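3-oxo-glucose-6-phosphate:glutamate aminotransferase (Bacillus subtilis subsp. subtilis, PDB 4K2M) catalyses the reversible pyridoxal phosphate-dependent transfer of an amino group from glutamate to 3-dehydro-glucose 6-phosphate, giving kanosamine 6-phosphate for antibiotic synthesis. Local coordinates at residues L77-E82 with Y418-L423; K110-Y115 with E307-L312; Q227-T232 with K249-C254. One frame throughout, in Å; residues are numbered along the deposited sequence.

Overall arrangement
The three contacts are closed one within another along the chain: 77-82 with 418-423 is outermost, 110-115 with 307-312 comes next, and 227-232 with 249-254 is innermost. All belong to the aminotransferase family region. Contact 3 joins two loops on the mixed seven-stranded sheet and supplies Gln227 and Lys249 to the adduct pocket. Its centre is about 10 Å from that of contact 2, where helix 103-116 meets the turn between helices 299-308 and 312-329. Contact 1, at the starts of helices 80-93 and 423-441, is about 15 Å from contact 3 and 18 Å from contact 2, centre to centre. Arg308 of contact 2 bridges to Glu82 of contact 1 and probably to Val253 of contact 3, so contact 2 joins the other two.

Contact 1 (L77-E82 with Y418-L423); sequences LITNDE and YPSFTL
Leu77 and Tyr418 make the tight part of this contact. Their side chains cross at about a right angle. Leu77 CD2 lies 3.7 Å from Tyr418 CB and 3.9 Å from Tyr418 CD1, so one methyl fits against the root of the tyrosine and meets its ring obliquely. Tyr418 has CG between its own backbone N and carbonyl carbon (chi1 55°). This turns the ring back over its own turn, where Phe421 CB stands 3.8 Å above the ring plane, over its centre. The turn is type I, from Tyr418 to Phe421, and is closed by a backbone hydrogen bond from Phe421 N to Tyr418 O.

The other part is looser. Thr79 CG2 and Ser420 OG approach to 3.8 Å, a plain van der Waals contact between partly exposed residues. Beyond it, Asn80 and Asp81 are exposed at the start of helix 80-93. Thr79 OG1 accepts from Glu82 N at 3.2 Å, and Thr79 N donates to Glu82 OE1 at 2.9 Å. This is a capping box. The Thr79 N-H reaches OE1 from above the carboxylate plane, 42° out of it. The other oxygen, Glu82 OE2, forms a salt bridge with Arg308. Both partners probably keep Glu82 ionised. Thr422 is the N-cap of helix 423-441, and its OG1 also bonds to Glu425 OE1.

No hydrogen bond crosses between the segments, though Arg76 donates to Ser420 O. The side chain of Leu77 is about 4 Å from that of Tyr248, a substrate-binding residue, so the contact lies beside the active site. The loops leading into the two helices meet by a small, mainly apolar contact, which implies fit rather than direct polar bonding.

Contact 2 (K110-Y115 with E307-L312); sequences KVLSTY and ERMKYL
The Tyr115 ring is approached obliquely by Leu312, whose CD2 lies 4.0 Å from Tyr115 CZ and 3.7 Å from Tyr115 OH. The methyl thus sits by the hydroxyl end of the ring. Lys12 makes a cation-pi contact with the same ring. The other ring, Tyr311, has Glu307 O at its edge, in plane, and its OH bonds to Asp85.

Met309 fills the middle. CG is anti to the backbone N (chi1 -158°), which sends the thioether out toward helix 103-116. The chain then bends sharply, with CE almost eclipsing CB (chi3 9°), an unfavourable torsion. SD and CE both rest on one branch of Val111: Met309 SD is 3.5 Å from Val111 CG1, and Met309 CE is 3.6 Å from the same carbon. The two side chains lie alongside, running antiparallel. Leu112 CD2 touches the sulfur more loosely, while Leu112 itself packs on Val121.

On the flank, Lys310 NZ and Glu307 OE1 form a salt bridge of 2.9 Å within one segment. Ile38 covers both Val111 and Met309, and with Lys12 it adds the extra N-terminal domain to the contact.

This is buried core packing within an enzyme of the aspartate aminotransferase fold, with helix 103-116 against the 3-10 turn 309-311 and the first residue of helix 312-329.

Contact 3 (Q227-T232 with K249-C254); sequences QGIGLT and KNFGVC. With O1G (3-deoxy-3-[(E)-({3-hydroxy-2-methyl-5-[(phosphonooxy)methyl]pyridin-4-yl}methylidene)amino]-6-O-phosphono-alpha-D-gluco pyranose), chain C.
Gln227, extended beyond CG (chi2 179°), and Lys249, folded twice, at chi2 (-60°) and at chi4 (-71°), bring their polar ends to one adduct. The extended chain lets the Gln227 amide reach the cofactor ring, and the folds carry the lysine amine over to the sugar. The two chains touch loosely, CG of Gln227 lying 4.4 Å from CD of Lys249. Gln227 NE2 donates to the 3-hydroxyl oxygen O3 of the cofactor part of O1G at 2.6 Å, a short and somewhat bent bond. Gln227 OE1 accepts from Tyr201 N, so the amide is fixed against flipping.

Lys249 NZ donates to the sugar hydroxyl O4 of O1G at 2.8 Å and also bonds to Asn246. Lys249 CE is 3.5 Å from O1G C4B, the imine carbon. This lysine carries the cofactor in the internal aldimine. Here it has let go, and the imine joins cofactor to kanosamine 6-phosphate. That is the external aldimine of a transaminase with the aspartate aminotransferase fold, whose cofactor lies at loops of the mixed sheet. Thr100, Tyr276 and Lys284 of the second subunit also bind the adduct.

Behind the pocket the two loops pack through Ile229. Its CD1 meets the edge of the Phe251 ring, near the ring plane, 3.8 Å from Phe251 CD2. Ile229 CG2 lies 3.9 Å from Asn250 CB. The amide of Asn250 is turned to other partners: OD1 bonds to His351 ND1, and ND2 to Val349 O. Ile229 opens the corner of a type II turn, closed by Leu231 N to Gly228 O at 3.1 Å. Gly230 takes its third position with a positive phi, and Asn316 bonds to Ile229 O.

Contact 1 (L77-E82 with Y418-L423)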
loop_
_atom_site.group_PDB
_atom_site.type_symbol
_atom_site.label_atom_id
_atom_site.label_comp_id
_atom_site.label_asym_id
_atom_site.label_seq_id
_atom_site.Cartn_x
_atom_site.Cartn_y
_atom_site.Cartn_z
ATOM N N LEU A 77 -21.391 -0.386 1.865
ATOM C CA LEU A 77 -20.492 -0.481 3.008
ATOM C C LEU A 77 -19.996 0.896 3.445
ATOM O O LEU A 77 -19.336 1.030 4.475
ATOM C CB LEU A 77 -19.304 -1.397 2.704
ATOM C CG LEU A 77 -19.653 -2.872 2.580
ATOM C CD1 LEU A 77 -18.409 -3.694 2.250
ATOM C CD2 LEU A 77 -20.280 -3.356 3.873
ATOM N N ILE A 78 -20.305 1.923 2.664
ATOM C CA ILE A 78 -19.928 3.268 3.060
ATOM C C ILE A 78 -21.181 4.130 2.959
ATOM O O ILE A 78 -21.845 4.126 1.932
ATOM C CB ILE A 78 -18.740 3.812 2.222
ATOM C CG1 ILE A 78 -18.279 5.172 2.757
ATOM C CG2 ILE A 78 -19.084 3.898 0.731
ATOM C CD1 ILE A 78 -17.130 5.802 1.943
ATOM N N THR A 79 -21.531 4.824 4.041
ATOM C CA THR A 79 -22.794 5.583 4.083
ATOM C C THR A 79 -22.628 6.979 3.524
ATOM O O THR A 79 -21.498 7.455 3.359
ATOM C CB THR A 79 -23.337 5.689 5.521
ATOM O OG1 THR A 79 -22.429 6.467 6.317
ATOM C CG2 THR A 79 -23.481 4.299 6.130
ATOM N N ASN A 80 -23.742 7.649 3.229
ATOM C CA ASN A 80 -23.651 9.014 2.735
ATOM C C ASN A 80 -22.974 9.923 3.759
ATOM O O ASN A 80 -22.214 10.822 3.397
ATOM C CB ASN A 80 -25.040 9.566 2.363
ATOM C CG ASN A 80 -25.617 8.922 1.111
ATOM O OD1 ASN A 80 -24.890 8.351 0.296
ATOM N ND2 ASN A 80 -26.938 9.021 0.949
ATOM N N ASP A 81 -23.249 9.702 5.041
ATOM C CA ASP A 81 -22.633 10.525 6.081
ATOM C C ASP A 81 -21.109 10.347 6.122
ATOM O O ASP A 81 -20.356 11.305 6.328
ATOM C CB ASP A 81 -23.255 10.249 7.453
ATOM C CG ASP A 81 -24.623 10.919 7.627
ATOM O OD1 ASP A 81 -25.034 11.704 6.738
ATOM O OD2 ASP A 81 -25.276 10.661 8.662
ATOM N N GLU A 82 -20.650 9.124 5.907
ATOM C CA GLU A 82 -19.207 8.888 5.868
ATOM C C GLU A 82 -18.591 9.619 4.690
ATOM O O GLU A 82 -17.536 10.253 4.826
ATOM C CB GLU A 82 -18.901 7.390 5.784
ATOM C CG GLU A 82 -19.161 6.635 7.074
ATOM C CD GLU A 82 -19.017 5.139 6.898
ATOM O OE1 GLU A 82 -20.015 4.490 6.512
ATOM O OE2 GLU A 82 -17.910 4.618 7.150
ATOM N N TYR A 418 -23.897 -7.138 7.142
ATOM C CA TYR A 418 -23.011 -5.984 7.175
ATOM C C TYR A 418 -23.852 -4.870 7.773
ATOM O O TYR A 418 -25.084 -4.988 7.811
ATOM C CB TYR A 418 -22.463 -5.658 5.769
ATOM C CG TYR A 418 -23.551 -5.450 4.728
ATOM C CD1 TYR A 418 -24.020 -4.177 4.425
ATOM C CD2 TYR A 418 -24.094 -6.535 4.046
ATOM C CE1 TYR A 418 -25.026 -3.981 3.476
ATOM C CE2 TYR A 418 -25.097 -6.350 3.096
ATOM C CZ TYR A 418 -25.557 -5.075 2.829
ATOM O OH TYR A 418 -26.547 -4.901 1.885
ATOM N N PRO A 419 -23.217 -3.806 8.286
ATOM C CA PRO A 419 -24.029 -2.877 9.100
ATOM C C PRO A 419 -25.191 -2.193 8.375
ATOM O O PRO A 419 -26.220 -1.945 9.020
ATOM C CB PRO A 419 -23.012 -1.831 9.571
ATOM C CG PRO A 419 -21.710 -2.524 9.522
ATOM C CD PRO A 419 -21.777 -3.487 8.352
ATOM N N SER A 420 -25.049 -1.894 7.088
ATOM C CA SER A 420 -26.137 -1.240 6.346
ATOM C C SER A 420 -27.147 -2.200 5.715
ATOM O O SER A 420 -28.016 -1.780 4.939
ATOM C CB SER A 420 -25.586 -0.286 5.282
ATOM O OG SER A 420 -25.007 0.855 5.886
ATOM N N PHE A 421 -27.034 -3.479 6.049
ATOM C CA PHE A 421 -27.984 -4.487 5.597
ATOM C C PHE A 421 -29.344 -4.146 6.211
ATOM O O PHE A 421 -29.411 -3.649 7.340
ATOM C CB PHE A 421 -27.502 -5.828 6.114
ATOM C CG PHE A 421 -28.215 -7.024 5.535
ATOM C CD1 PHE A 421 -28.409 -7.149 4.161
ATOM C CD2 PHE A 421 -28.611 -8.062 6.373
ATOM C CE1 PHE A 421 -29.031 -8.291 3.630
ATOM C CE2 PHE A 421 -29.222 -9.212 5.854
ATOM C CZ PHE A 421 -29.434 -9.318 4.480
ATOM N N THR A 422 -30.434 -4.388 5.489
ATOM C CA THR A 422 -31.750 -4.052 6.040
ATOM C C THR A 422 -32.395 -5.282 6.639
ATOM O O THR A 422 -32.110 -6.410 6.230
ATOM C CB THR A 422 -32.703 -3.418 4.998
ATOM O OG1 THR A 422 -32.976 -4.361 3.956
ATOM C CG2 THR A 422 -32.101 -2.165 4.396
ATOM N N LEU A 423 -33.277 -5.076 7.609
ATOM C CA LEU A 423 -33.950 -6.210 8.230
ATOM C C LEU A 423 -34.940 -6.851 7.268
ATOM O O LEU A 423 -35.166 -8.056 7.319
ATOM C CB LEU A 423 -34.658 -5.783 9.505
ATOM C CG LEU A 423 -33.761 -5.152 10.552
ATOM C CD1 LEU A 423 -34.585 -4.842 11.810
ATOM C CD2 LEU A 423 -32.600 -6.064 10.893
#

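Contact 2 (K110-Y115 with E307-L312)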
loop_
_atom_site.group_PDB
_atom_site.type_symbol
_atom_site.label_atom_id
_atom_site.label_comp_id
_atom_site.label_asym_id
_atom_site.label_seq_id
_atom_site.Cartn_x
_atom_site.Cartn_y
_atom_site.Cartn_z
ATOM N N LYS A 110 -2.122 6.571 17.736
ATOM C CA LYS A 110 -2.461 6.882 19.121
ATOM C C LYS A 110 -3.907 6.502 19.496
ATOM O O LYS A 110 -4.164 5.940 20.568
ATOM C CB LYS A 110 -2.208 8.370 19.411
ATOM C CG LYS A 110 -2.452 8.738 20.863
ATOM C CD LYS A 110 -1.739 7.753 21.793
ATOM C CE LYS A 110 -2.372 7.737 23.179
ATOM N NZ LYS A 110 -2.450 9.107 23.761
ATOM N N VAL A 111 -4.855 6.791 18.615
ATOM C CA VAL A 111 -6.249 6.428 18.869
ATOM C C VAL A 111 -6.427 4.903 18.927
ATOM O O VAL A 111 -7.157 4.362 19.775
ATOM C CB VAL A 111 -7.164 7.035 17.784
ATOM C CG1 VAL A 111 -8.435 6.259 17.697
ATOM C CG2 VAL A 111 -7.460 8.495 18.093
ATOM N N LEU A 112 -5.749 4.201 18.029
ATOM C CA LEU A 112 -5.766 2.742 18.049
ATOM C C LEU A 112 -5.130 2.182 19.311
ATOM O O LEU A 112 -5.599 1.181 19.869
ATOM C CB LEU A 112 -5.031 2.188 16.819
ATOM C CG LEU A 112 -5.778 2.364 15.495
ATOM C CD1 LEU A 112 -4.873 1.920 14.338
ATOM C CD2 LEU A 112 -7.073 1.545 15.492
ATOM N N SER A 113 -4.038 2.808 19.745
ATOM C CA SER A 113 -3.322 2.380 20.947
ATOM C C SER A 113 -4.256 2.420 22.148
ATOM O O SER A 113 -4.318 1.481 22.939
ATOM C CB SER A 113 -2.111 3.289 21.179
ATOM O OG SER A 113 -1.602 3.149 22.493
ATOM N N THR A 114 -5.005 3.507 22.255
ATOM C CA THR A 114 -5.960 3.675 23.348
ATOM C C THR A 114 -7.113 2.682 23.249
ATOM O O THR A 114 -7.521 2.065 24.244
ATOM C CB THR A 114 -6.506 5.098 23.369
ATOM O OG1 THR A 114 -5.413 6.011 23.534
ATOM C CG2 THR A 114 -7.512 5.280 24.511
ATOM N N TYR A 115 -7.628 2.512 22.040
ATOM C CA TYR A 115 -8.736 1.592 21.821
ATOM C C TYR A 115 -8.349 0.151 22.119
ATOM O O TYR A 115 -9.094 -0.571 22.778
ATOM C CB TYR A 115 -9.235 1.741 20.390
ATOM C CG TYR A 115 -10.376 0.831 19.993
ATOM C CD1 TYR A 115 -11.674 1.063 20.447
ATOM C CD2 TYR A 115 -10.159 -0.235 19.123
ATOM C CE1 TYR A 115 -12.727 0.244 20.054
ATOM C CE2 TYR A 115 -11.202 -1.061 18.727
ATOM C CZ TYR A 115 -12.477 -0.815 19.190
ATOM O OH TYR A 115 -13.513 -1.629 18.791
ATOM N N GLU A 307 -11.972 9.454 10.419
ATOM C CA GLU A 307 -13.391 9.750 10.195
ATOM C C GLU A 307 -14.231 8.491 10.274
ATOM O O GLU A 307 -15.245 8.452 10.974
ATOM C CB GLU A 307 -13.620 10.411 8.834
ATOM C CG GLU A 307 -13.059 11.806 8.705
ATOM C CD GLU A 307 -13.504 12.721 9.828
ATOM O OE1 GLU A 307 -14.710 12.717 10.167
ATOM O OE2 GLU A 307 -12.638 13.424 10.390
ATOM N N ARG A 308 -13.824 7.446 9.558
ATOM C CA ARG A 308 -14.667 6.259 9.478
ATOM C C ARG A 308 -14.747 5.542 10.810
ATOM O O ARG A 308 -15.721 4.844 11.074
ATOM C CB ARG A 308 -14.199 5.313 8.348
ATOM C CG ARG A 308 -14.289 5.980 6.963
ATOM C CD ARG A 308 -14.228 4.960 5.831
ATOM N NE ARG A 308 -15.472 4.196 5.778
ATOM C CZ ARG A 308 -15.697 3.126 5.025
ATOM N NH1 ARG A 308 -14.753 2.639 4.218
ATOM N NH2 ARG A 308 -16.899 2.552 5.074
ATOM N N MET A 309 -13.737 5.727 11.658
ATOM C CA MET A 309 -13.707 5.065 12.954
ATOM C C MET A 309 -14.834 5.541 13.846
ATOM O O MET A 309 -15.212 4.840 14.787
ATOM C CB MET A 309 -12.368 5.305 13.663
ATOM C CG MET A 309 -12.028 4.267 14.724
ATOM S SD MET A 309 -10.320 4.448 15.304
ATOM C CE MET A 309 -9.953 5.995 14.493
ATOM N N LYS A 310 -15.371 6.726 13.559
ATOM C CA LYS A 310 -16.453 7.280 14.373
ATOM C C LYS A 310 -17.710 6.425 14.304
ATOM O O LYS A 310 -18.604 6.557 15.146
ATOM C CB LYS A 310 -16.772 8.704 13.925
ATOM C CG LYS A 310 -15.593 9.652 14.061
ATOM C CD LYS A 310 -15.904 10.982 13.396
ATOM C CE LYS A 310 -14.779 11.972 13.659
ATOM N NZ LYS A 310 -15.042 13.280 12.998
ATOM N N TYR A 311 -17.762 5.548 13.307
ATOM C CA TYR A 311 -18.924 4.701 13.058
ATOM C C TYR A 311 -18.750 3.280 13.605
ATOM O O TYR A 311 -19.692 2.490 13.571
ATOM C CB TYR A 311 -19.226 4.647 11.542
ATOM C CG TYR A 311 -19.611 5.987 10.947
ATOM C CD1 TYR A 311 -20.937 6.293 10.654
ATOM C CD2 TYR A 311 -18.643 6.949 10.684
ATOM C CE1 TYR A 311 -21.284 7.542 10.114
ATOM C CE2 TYR A 311 -18.980 8.192 10.147
ATOM C CZ TYR A 311 -20.293 8.481 9.870
ATOM O OH TYR A 311 -20.577 9.724 9.339
ATOM N N LEU A 312 -17.569 2.955 14.130
ATOM C CA LEU A 312 -17.240 1.561 14.473
ATOM C C LEU A 312 -18.091 0.912 15.575
ATOM O O LEU A 312 -18.608 -0.191 15.397
ATOM C CB LEU A 312 -15.744 1.413 14.799
ATOM C CG LEU A 312 -15.262 0.030 15.233
ATOM C CD1 LEU A 312 -15.600 -1.018 14.163
ATOM C CD2 LEU A 312 -13.747 0.062 15.523
#

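Contact 3 (Q227-T232 with K249-C254)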
loop_
_atom_site.group_PDB
_atom_site.type_symbol
_atom_site.label_atom_id
_atom_site.label_comp_id
_atom_site.label_asym_id
_atom_site.label_seq_id
_atom_site.Cartn_x
_atom_site.Cartn_y
_atom_site.Cartn_z
ATOM N N GLN A 227 -9.909 -9.720 10.860
ATOM C CA GLN A 227 -11.379 -9.673 10.801
ATOM C C GLN A 227 -12.017 -9.451 12.175
ATOM O O GLN A 227 -13.228 -9.561 12.316
ATOM C CB GLN A 227 -11.926 -10.985 10.228
ATOM C CG GLN A 227 -11.617 -11.172 8.742
ATOM C CD GLN A 227 -12.151 -12.490 8.196
ATOM O OE1 GLN A 227 -12.888 -13.204 8.878
ATOM N NE2 GLN A 227 -11.774 -12.819 6.964
ATOM N N GLY A 228 -11.202 -9.155 13.182
ATOM C CA GLY A 228 -11.674 -9.183 14.559
ATOM C C GLY A 228 -11.663 -7.879 15.352
ATOM O O GLY A 228 -11.771 -7.919 16.587
ATOM N N ILE A 229 -11.548 -6.731 14.694
ATOM C CA ILE A 229 -11.559 -5.476 15.461
ATOM C C ILE A 229 -12.845 -5.334 16.283
ATOM O O ILE A 229 -13.948 -5.560 15.772
ATOM C CB ILE A 229 -11.311 -4.228 14.597
ATOM C CG1 ILE A 229 -10.993 -3.033 15.507
ATOM C CG2 ILE A 229 -12.506 -3.931 13.675
ATOM C CD1 ILE A 229 -10.436 -1.815 14.793
ATOM N N GLY A 230 -12.681 -4.985 17.562
ATOM C CA GLY A 230 -13.802 -4.824 18.490
ATOM C C GLY A 230 -13.868 -5.965 19.504
ATOM O O GLY A 230 -14.585 -5.888 20.504
ATOM N N LEU A 231 -13.132 -7.053 19.263
ATOM C CA LEU A 231 -13.151 -8.180 20.202
ATOM C C LEU A 231 -12.626 -7.766 21.572
ATOM O O LEU A 231 -11.573 -7.148 21.689
ATOM C CB LEU A 231 -12.337 -9.375 19.681
ATOM C CG LEU A 231 -12.966 -10.219 18.567
ATOM C CD1 LEU A 231 -11.925 -11.193 18.016
ATOM C CD2 LEU A 231 -14.138 -10.999 19.116
ATOM N N THR A 232 -13.389 -8.078 22.612
ATOM C CA THR A 232 -12.963 -7.819 23.979
ATOM C C THR A 232 -11.684 -8.597 24.288
ATOM O O THR A 232 -11.555 -9.783 23.935
ATOM C CB THR A 232 -14.071 -8.218 24.952
ATOM O OG1 THR A 232 -15.151 -7.289 24.813
ATOM C CG2 THR A 232 -13.572 -8.213 26.399
ATOM N N LYS A 249 -13.731 -4.585 5.857
ATOM C CA LYS A 249 -13.631 -5.012 7.264
ATOM C C LYS A 249 -14.643 -4.277 8.155
ATOM O O LYS A 249 -15.284 -3.309 7.733
ATOM C CB LYS A 249 -12.199 -4.828 7.799
ATOM C CG LYS A 249 -11.120 -5.630 7.039
ATOM C CD LYS A 249 -11.382 -7.132 7.081
ATOM C CE LYS A 249 -10.423 -7.850 6.139
ATOM N NZ LYS A 249 -10.803 -7.552 4.711
ATOM N N ASN A 250 -14.791 -4.737 9.397
ATOM C CA ASN A 250 -15.746 -4.093 10.311
ATOM C C ASN A 250 -15.456 -2.606 10.477
ATOM O O ASN A 250 -16.363 -1.796 10.682
ATOM C CB ASN A 250 -15.715 -4.785 11.679
ATOM C CG ASN A 250 -16.452 -6.109 11.679
ATOM O OD1 ASN A 250 -16.528 -6.790 10.657
ATOM N ND2 ASN A 250 -17.009 -6.483 12.833
ATOM N N PHE A 251 -14.171 -2.268 10.419
ATOM C CA PHE A 251 -13.722 -0.887 10.328
ATOM C C PHE A 251 -12.692 -0.865 9.199
ATOM O O PHE A 251 -11.721 -1.627 9.228
ATOM C CB PHE A 251 -13.046 -0.441 11.630
ATOM C CG PHE A 251 -12.146 0.755 11.454
ATOM C CD1 PHE A 251 -12.593 1.876 10.775
ATOM C CD2 PHE A 251 -10.848 0.747 11.953
ATOM C CE1 PHE A 251 -11.772 2.975 10.587
ATOM C CE2 PHE A 251 -10.020 1.838 11.783
ATOM C CZ PHE A 251 -10.485 2.965 11.087
ATOM N N GLY A 252 -12.908 -0.009 8.206
ATOM C CA GLY A 252 -11.953 0.121 7.125
ATOM C C GLY A 252 -11.757 1.553 6.684
ATOM O O GLY A 252 -12.491 2.442 7.111
ATOM N N VAL A 253 -10.739 1.769 5.854
ATOM C CA VAL A 253 -10.472 3.075 5.274
ATOM C C VAL A 253 -10.918 3.049 3.809
ATOM O O VAL A 253 -11.839 2.305 3.454
ATOM C CB VAL A 253 -8.983 3.489 5.448
ATOM C CG1 VAL A 253 -8.672 3.680 6.948
ATOM C CG2 VAL A 253 -8.041 2.438 4.838
ATOM N N CYS A 254 -10.315 3.877 2.961
ATOM C CA CYS A 254 -10.689 3.894 1.547
ATOM C C CYS A 254 -9.511 3.498 0.665
ATOM O O CYS A 254 -9.144 4.201 -0.292
ATOM C CB CYS A 254 -11.217 5.266 1.125
ATOM S SG CYS A 254 -12.733 5.724 2.010
HETATM P P O1G C . -5.416 -7.170 3.955
HETATM C C3A O1G C . -8.233 -11.690 6.276
HETATM O O3 O1G C . -9.558 -11.853 6.043
HETATM C C1 O1G C . -11.608 -10.753 0.960
HETATM N "N1'" O1G C . -6.250 -12.199 7.460
HETATM C C2 O1G C . -10.891 -11.106 2.265
HETATM O O2 O1G C . -11.975 -11.576 3.136
HETATM C C9A O1G C . -7.563 -12.407 7.272
HETATM C C2A O1G C . -8.260 -13.411 8.174
HETATM C C3 O1G C . -10.136 -9.922 2.894
HETATM N "N3'" O1G C . -9.316 -10.532 3.957
HETATM O O1 O1G C . -12.746 -9.906 1.187
HETATM C C4 O1G C . -9.304 -9.144 1.855
HETATM O O4 O1G C . -9.109 -7.885 2.528
HETATM C C4A O1G C . -7.553 -10.779 5.488
HETATM C C4B O1G C . -8.230 -10.028 4.411
HETATM C C5 O1G C . -10.202 -8.841 0.657
HETATM O O5 O1G C . -10.726 -10.043 0.080
HETATM C C5A O1G C . -6.190 -10.587 5.700
HETATM C C5T O1G C . -5.270 -9.630 4.924
HETATM C C6 O1G C . -9.469 -8.262 -0.521
HETATM C C6A O1G C . -5.563 -11.321 6.695
HETATM O OP1 O1G C . -3.992 -7.449 3.521
HETATM O OP2 O1G C . -5.566 -5.865 4.661
HETATM O OP3 O1G C . -6.426 -7.436 2.815
HETATM O OP4 O1G C . -5.718 -8.270 5.132
HETATM O O6 O1G C . -10.267 -7.747 -1.517
HETATM P "P'" O1G C . -9.792 -6.471 -2.374
HETATM O OP6 O1G C . -9.669 -5.336 -1.380
HETATM O OP7 O1G C . -8.496 -6.813 -3.072
HETATM O OP8 O1G C . -10.960 -6.292 -3.347
#